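SusD homolog (Bacteroides thetaiotaomicron, PDB 3SGH) probably binds glycans at the cell surface as a SusD-like outer-membrane lipoprotein that works with a partner transporter. Local coordinates at residues I292-P295 with T296-A299; A380-T383 with G384-Y387; P422-G425 with W426-R430. One frame throughout, in Å; residues are numbered along the deposited sequence.

In the fold
The three contacts follow one another along the chain. Contacts 1 and 2 lie at the periphery, one in the loop between helix 267-270 and strand 314-317, the other in the loop between helix 360-364 and helix 403-417. Their centres are about 14 Å apart and they touch: Y298 of contact 1 reaches H382 and N385 of contact 2, joining two loops distant in sequence. Contact 3 opens helix 424-432 close to the centre of the chain, with its centre about 25 Å from that of contact 1 and about 26 Å from that of contact 2. Together they sample two aspects of this alpha-alpha superhelical protein, irregular surface loops and a buried helical core.

Contact 1 of 3, residues I292-P295 with T296-A299; sequences IPEP and TVYA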
loop_
_atom_site.group_PDB
_atom_site.type_symbol
_atom_site.label_atom_id
_atom_site.label_comp_id
_atom_site.label_asym_id
_atom_site.label_seq_id
_atom_site.Cartn_x
_atom_site.Cartn_y
_atom_site.Cartn_z
ATOM N N ILE A 292 19.967 -11.232 -13.633
ATOM C CA ILE A 292 18.588 -11.036 -14.190
ATOM C C ILE A 292 17.659 -12.022 -13.471
ATOM O O ILE A 292 17.981 -13.193 -13.368
ATOM C CB ILE A 292 18.571 -11.300 -15.726
ATOM C CG1 ILE A 292 19.329 -10.196 -16.456
ATOM C CG2 ILE A 292 17.177 -11.426 -16.229
ATOM C CD1 ILE A 292 19.741 -10.528 -17.885
ATOM N N PRO A 293 16.502 -11.565 -12.966
ATOM C CA PRO A 293 15.612 -12.414 -12.179
ATOM C C PRO A 293 15.000 -13.475 -13.099
ATOM O O PRO A 293 14.548 -13.130 -14.173
ATOM C CB PRO A 293 14.537 -11.438 -11.664
ATOM C CG PRO A 293 15.088 -10.127 -11.783
ATOM C CD PRO A 293 16.035 -10.179 -12.965
ATOM N N GLU A 294 15.050 -14.730 -12.672
ATOM C CA GLU A 294 14.485 -15.887 -13.364
ATOM C C GLU A 294 13.527 -16.660 -12.469
ATOM O O GLU A 294 13.908 -17.083 -11.350
ATOM C CB GLU A 294 15.585 -16.839 -13.833
ATOM C CG GLU A 294 16.401 -16.305 -14.975
ATOM C CD GLU A 294 15.632 -16.223 -16.270
ATOM O OE1 GLU A 294 14.528 -16.811 -16.372
ATOM O OE2 GLU A 294 16.155 -15.551 -17.190
ATOM N N PRO A 295 12.307 -16.924 -12.964
ATOM C CA PRO A 295 11.343 -17.635 -12.133
ATOM C C PRO A 295 11.807 -18.981 -11.579
ATOM O O PRO A 295 11.551 -19.260 -10.431
ATOM C CB PRO A 295 10.139 -17.819 -13.055
ATOM C CG PRO A 295 10.216 -16.702 -13.994
ATOM C CD PRO A 295 11.699 -16.493 -14.243
ATOM N N THR A 296 12.432 -19.816 -12.403
ATOM C CA THR A 296 12.782 -21.154 -11.954
ATOM C C THR A 296 13.893 -21.142 -10.898
ATOM O O THR A 296 13.906 -21.996 -10.002
ATOM C CB THR A 296 13.197 -22.045 -13.129
ATOM O OG1 THR A 296 14.371 -21.479 -13.742
ATOM C CG2 THR A 296 12.048 -22.136 -14.147
ATOM N N VAL A 297 14.770 -20.156 -10.977
ATOM C CA VAL A 297 15.883 -19.992 -10.022
ATOM C C VAL A 297 15.365 -19.782 -8.587
ATOM O O VAL A 297 15.924 -20.337 -7.642
ATOM C CB VAL A 297 16.811 -18.824 -10.482
ATOM C CG1 VAL A 297 17.776 -18.392 -9.409
ATOM C CG2 VAL A 297 17.553 -19.267 -11.791
ATOM N N TYR A 298 14.276 -19.013 -8.472
ATOM C CA TYR A 298 13.722 -18.613 -7.198
ATOM C C TYR A 298 12.488 -19.416 -6.783
ATOM O O TYR A 298 11.826 -19.118 -5.788
ATOM C CB TYR A 298 13.465 -17.114 -7.217
ATOM C CG TYR A 298 14.765 -16.298 -7.193
ATOM C CD1 TYR A 298 15.671 -16.418 -6.117
ATOM C CD2 TYR A 298 15.081 -15.426 -8.212
ATOM C CE1 TYR A 298 16.863 -15.671 -6.089
ATOM C CE2 TYR A 298 16.287 -14.667 -8.191
ATOM C CZ TYR A 298 17.159 -14.801 -7.107
ATOM O OH TYR A 298 18.323 -14.009 -7.067
ATOM N N ALA A 299 12.199 -20.484 -7.511
ATOM C CA ALA A 299 10.966 -21.234 -7.293
ATOM C C ALA A 299 10.833 -21.756 -5.857
ATOM O O ALA A 299 9.732 -21.809 -5.320
ATOM C CB ALA A 299 10.832 -22.409 -8.340
HETATM O O HOH W 1 13.360 -19.125 -15.336
#
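E294 and P295 lead the chain into a type I beta turn from T296 to A299, and weak backbone hydrogen bonds tie the approach to the turn. E294 O accepts one from V297 N, 3.2 Å away and bent to 123° at the hydrogen. Y298 N divides its hydrogen between two carbonyls, E294 O and P295 O, again weakly. The turn itself closes through a weak bond from A299 N to T296 O. The bend thus rests on four weak backbone bonds rather than one strong one, supplemented by side-chain packing and a water. E294 contributes at both ends of its side chain. Its CB rests against V297 CG2 at 3.7 Å, while a bend at chi2 (-69°) carries the carboxylate away from V297 to water 1. That water donates to E294 OE1 over 2.8 Å and accepts from T296 N over 3.2 Å, giving the N-H at the start of the turn a partner. V297 has a double role, because its other methyl, CG1, lies 4.0 Å above the Y298 ring and over the ring centre, while Y298 CD2 approaches E294 O at 3.7 Å. The phenol hydroxyl of Y298 is hydrogen-bonded to the carboxylate of E291, so this aromatic side chain is held at its hydroxyl and covered on one face by V297 CG1, with Y301 as an edge-to-face neighbour. The whole bend lies at the surface of the protein, in the loop that leaves helix 267-270 and later enters strand 314-317. N55 holds P293 O on the incoming side, and on the outgoing side R250, from strand 249-251, binds A299 O.

Contact 2 of 3, residues A380-T383 with G384-Y387; sequences AGHT and GNNY
A single turn of 3-10 helix, set in the loop between helix 360-364 and helix 403-417, brings H382 against N385 and T383 against N386. Its signature is a pair of successive backbone bonds spanning three residues: N385 N to H382 O at 2.9 Å and N386 N to T383 O at 3.1 Å. Both are fairly straight at the hydrogen, near 160°, yet each donor stands above the plane of its carbonyl. The turn also shows how such a spacing can aim two polar groups at one target. H382 and N385 run side by side in the same direction, with imidazole and amide planes almost perpendicular, and H382 ND1 lies 3.6 Å from N385 ND2. Both nitrogens are bound by D376 OD2, a shared acceptor that accounts for two donors sitting so close together. N385 is pinned further by A290 N at its OD1 and by the E291 carboxylate at its ND2, which fixes the rotation of the amide. N386 has CG anti to its carbonyl carbon (chi1 -67°), and this sets its amide beside T383, with ND2 3.8 Å from T383 CB; its OD1 accepts from D376 N. On the backbone, water 2 bridges the entrance to the turn, donating to G381 O at 2.8 Å and accepting from G384 N at 3.0 Å.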
loop_
_atom_site.group_PDB
_atom_site.type_symbol
_atom_site.label_atom_id
_atom_site.label_comp_id
_atom_site.label_asym_id
_atom_site.label_seq_id
_atom_site.Cartn_x
_atom_site.Cartn_y
_atom_site.Cartn_z
ATOM N N ALA A 380 24.096 -21.211 -5.859
ATOM C CA ALA A 380 25.491 -20.835 -5.968
ATOM C C ALA A 380 25.661 -19.577 -6.821
ATOM O O ALA A 380 24.921 -19.318 -7.776
ATOM C CB ALA A 380 26.336 -22.005 -6.557
ATOM N N GLY A 381 26.661 -18.799 -6.469
ATOM C CA GLY A 381 26.996 -17.617 -7.262
ATOM C C GLY A 381 26.040 -16.446 -7.045
ATOM O O GLY A 381 25.953 -15.570 -7.893
ATOM N N HIS A 382 25.336 -16.415 -5.907
ATOM C CA HIS A 382 24.346 -15.360 -5.643
ATOM C C HIS A 382 24.774 -14.365 -4.565
ATOM O O HIS A 382 23.938 -13.551 -4.114
ATOM C CB HIS A 382 22.989 -15.951 -5.226
ATOM C CG HIS A 382 22.089 -16.316 -6.369
ATOM N ND1 HIS A 382 20.717 -16.184 -6.294
ATOM C CD2 HIS A 382 22.348 -16.855 -7.590
ATOM C CE1 HIS A 382 20.176 -16.591 -7.435
ATOM N NE2 HIS A 382 21.146 -16.962 -8.256
ATOM N N THR A 383 26.026 -14.448 -4.089
ATOM C CA THR A 383 26.438 -13.571 -2.982
ATOM C C THR A 383 26.469 -12.084 -3.328
ATOM O O THR A 383 26.530 -11.274 -2.422
ATOM C CB THR A 383 27.771 -13.966 -2.323
ATOM O OG1 THR A 383 28.849 -13.674 -3.225
ATOM C CG2 THR A 383 27.749 -15.433 -1.904
ATOM N N GLY A 384 26.386 -11.731 -4.605
ATOM C CA GLY A 384 26.201 -10.347 -5.025
ATOM C C GLY A 384 24.829 -9.786 -4.653
ATOM O O GLY A 384 24.613 -8.568 -4.731
ATOM N N ASN A 385 23.929 -10.670 -4.193
ATOM C CA ASN A 385 22.650 -10.271 -3.654
ATOM C C ASN A 385 22.683 -9.971 -2.166
ATOM O O ASN A 385 21.707 -9.440 -1.633
ATOM C CB ASN A 385 21.590 -11.354 -3.943
ATOM C CG ASN A 385 21.310 -11.475 -5.402
ATOM O OD1 ASN A 385 21.268 -10.459 -6.104
ATOM N ND2 ASN A 385 21.080 -12.666 -5.868
ATOM N N ASN A 386 23.792 -10.297 -1.492
ATOM C CA ASN A 386 23.856 -10.109 -0.055
ATOM C C ASN A 386 23.718 -8.619 0.301
ATOM O O ASN A 386 24.153 -7.757 -0.431
ATOM C CB ASN A 386 25.167 -10.650 0.525
ATOM C CG ASN A 386 25.311 -12.165 0.444
ATOM O OD1 ASN A 386 24.447 -12.901 -0.055
ATOM N ND2 ASN A 386 26.420 -12.642 0.993
ATOM N N TYR A 387 23.110 -8.319 1.446
ATOM C CA TYR A 387 22.837 -6.940 1.809
ATOM C C TYR A 387 22.927 -6.710 3.315
ATOM O O TYR A 387 22.371 -7.468 4.104
ATOM C CB TYR A 387 21.489 -6.479 1.220
ATOM C CG TYR A 387 21.289 -4.965 1.214
ATOM C CD1 TYR A 387 21.829 -4.155 0.219
ATOM C CD2 TYR A 387 20.555 -4.354 2.221
ATOM C CE1 TYR A 387 21.654 -2.766 0.252
ATOM C CE2 TYR A 387 20.368 -2.990 2.243
ATOM C CZ TYR A 387 20.915 -2.208 1.272
ATOM O OH TYR A 387 20.700 -0.863 1.355
HETATM O O HOH W 2 25.938 -12.855 -7.297
#

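Contact 3 of 3, residues P422-G425 with W426-R430; sequences PMNG and WADFR
The opening turns of helix 424-432, buried near the centre of this alpha-alpha superhelix, bring M423 against A427, W426 and R430, while N424 crosses D428 at a slant. Alpha-helical bonds run from A427 N to M423 O, D428 N to N424 O and F429 N to G425 O, each 2.9 Å long. The selenomethionine M423 makes a Met-aromatic contact with W426: SE is 5.1 Å from the centroid of the six-membered ring and approaches it obliquely. With CG anti to the backbone N (chi1 179°) and two further bends, the chain reaches along the helix, so that SE also meets R430 NH2 at 3.3 Å, near the guanidinium plane. R430 folds back over the indole, its NE 3.2 Å above the ring plane and displaced toward the rim. The same NE donates to W426 O, which R430 N reaches from the opposite face of the carbonyl plane. The outer nitrogens of R430 continue to R455 O and S118 O, and W426 NE1 to Q454 O. N424 OD1 and D428 OD2, both acceptors, face each other at 3.4 Å without a bond, their amide and carboxylate planes 74° apart. K414 forms a salt bridge with D428 OD2, and R431 another with OD1, probably favouring the charged carboxylate. Water 3 links the pair instead, accepting from N424 ND2 at 2.9 Å and donating to D428 OD2 at 2.6 Å.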
loop_
_atom_site.group_PDB
_atom_site.type_symbol
_atom_site.label_atom_id
_atom_site.label_comp_id
_atom_site.label_asym_id
_atom_site.label_seq_id
_atom_site.Cartn_x
_atom_site.Cartn_y
_atom_site.Cartn_z
ATOM N N PRO A 422 0.843 -3.388 -0.924
ATOM C CA PRO A 422 1.757 -3.016 -2.015
ATOM C C PRO A 422 2.375 -1.649 -1.902
ATOM O O PRO A 422 3.437 -1.420 -2.470
ATOM C CB PRO A 422 0.877 -3.055 -3.249
ATOM C CG PRO A 422 -0.500 -2.831 -2.777
ATOM C CD PRO A 422 -0.553 -3.498 -1.370
HETATM N N MSE A 423 1.704 -0.746 -1.189
HETATM C CA MSE A 423 2.049 0.665 -1.172
HETATM C C MSE A 423 2.607 1.186 0.148
HETATM O O MSE A 423 3.389 2.118 0.127
HETATM C CB MSE A 423 0.857 1.511 -1.601
HETATM C CG MSE A 423 1.068 3.028 -1.601
HETATM SE SE MSE A 423 2.589 3.501 -2.654
HETATM C CE MSE A 423 1.663 3.737 -4.385
ATOM N N ASN A 424 2.210 0.621 1.284
ATOM C CA ASN A 424 2.565 1.228 2.584
ATOM C C ASN A 424 4.059 1.486 2.738
ATOM O O ASN A 424 4.498 2.610 3.110
ATOM C CB ASN A 424 2.103 0.371 3.757
ATOM C CG ASN A 424 2.464 0.990 5.062
ATOM O OD1 ASN A 424 1.986 2.082 5.380
ATOM N ND2 ASN A 424 3.354 0.345 5.823
ATOM N N GLY A 425 4.845 0.458 2.465
ATOM C CA GLY A 425 6.295 0.593 2.603
ATOM C C GLY A 425 6.897 1.684 1.722
ATOM O O GLY A 425 7.670 2.511 2.189
ATOM N N TRP A 426 6.533 1.659 0.433
ATOM C CA TRP A 426 7.114 2.584 -0.532
ATOM C C TRP A 426 6.680 4.010 -0.209
ATOM O O TRP A 426 7.469 4.948 -0.338
ATOM C CB TRP A 426 6.693 2.197 -1.925
ATOM C CG TRP A 426 7.387 2.980 -2.973
ATOM C CD1 TRP A 426 8.621 3.550 -2.896
ATOM C CD2 TRP A 426 6.916 3.194 -4.293
ATOM N NE1 TRP A 426 8.923 4.143 -4.065
ATOM C CE2 TRP A 426 7.891 3.954 -4.950
ATOM C CE3 TRP A 426 5.748 2.853 -4.972
ATOM C CZ2 TRP A 426 7.740 4.396 -6.266
ATOM C CZ3 TRP A 426 5.604 3.253 -6.292
ATOM C CH2 TRP A 426 6.623 4.014 -6.927
ATOM N N ALA A 427 5.423 4.160 0.188
ATOM C CA ALA A 427 4.899 5.476 0.523
ATOM C C ALA A 427 5.576 6.051 1.770
ATOM O O ALA A 427 6.075 7.194 1.743
ATOM C CB ALA A 427 3.394 5.451 0.703
ATOM N N ASP A 428 5.647 5.270 2.843
ATOM C CA ASP A 428 6.314 5.728 4.094
ATOM C C ASP A 428 7.806 5.965 3.855
ATOM O O ASP A 428 8.388 6.951 4.371
ATOM C CB ASP A 428 6.083 4.759 5.285
ATOM C CG ASP A 428 4.662 4.870 5.893
ATOM O OD1 ASP A 428 3.865 5.748 5.455
ATOM O OD2 ASP A 428 4.357 4.100 6.841
ATOM N N PHE A 429 8.451 5.141 3.049
ATOM C CA PHE A 429 9.861 5.371 2.760
ATOM C C PHE A 429 10.050 6.722 1.980
ATOM O O PHE A 429 10.939 7.514 2.293
ATOM C CB PHE A 429 10.492 4.207 2.023
ATOM C CG PHE A 429 11.919 4.506 1.571
ATOM C CD1 PHE A 429 12.961 4.492 2.484
ATOM C CD2 PHE A 429 12.178 4.884 0.264
ATOM C CE1 PHE A 429 14.238 4.820 2.095
ATOM C CE2 PHE A 429 13.465 5.219 -0.153
ATOM C CZ PHE A 429 14.505 5.183 0.779
ATOM N N ARG A 430 9.223 6.951 0.969
ATOM C CA ARG A 430 9.348 8.170 0.171
ATOM C C ARG A 430 9.042 9.388 1.037
ATOM O O ARG A 430 9.615 10.459 0.833
ATOM C CB ARG A 430 8.414 8.126 -1.047
ATOM C CG ARG A 430 8.942 7.241 -2.146
ATOM C CD ARG A 430 8.009 7.252 -3.394
ATOM N NE ARG A 430 6.783 6.539 -3.129
ATOM C CZ ARG A 430 5.644 6.693 -3.800
ATOM N NH1 ARG A 430 5.611 7.489 -4.847
ATOM N NH2 ARG A 430 4.544 6.038 -3.420
HETATM O O HOH W 3 5.215 1.775 7.496
HETATM O O HOH W 4 1.766 4.496 4.136
#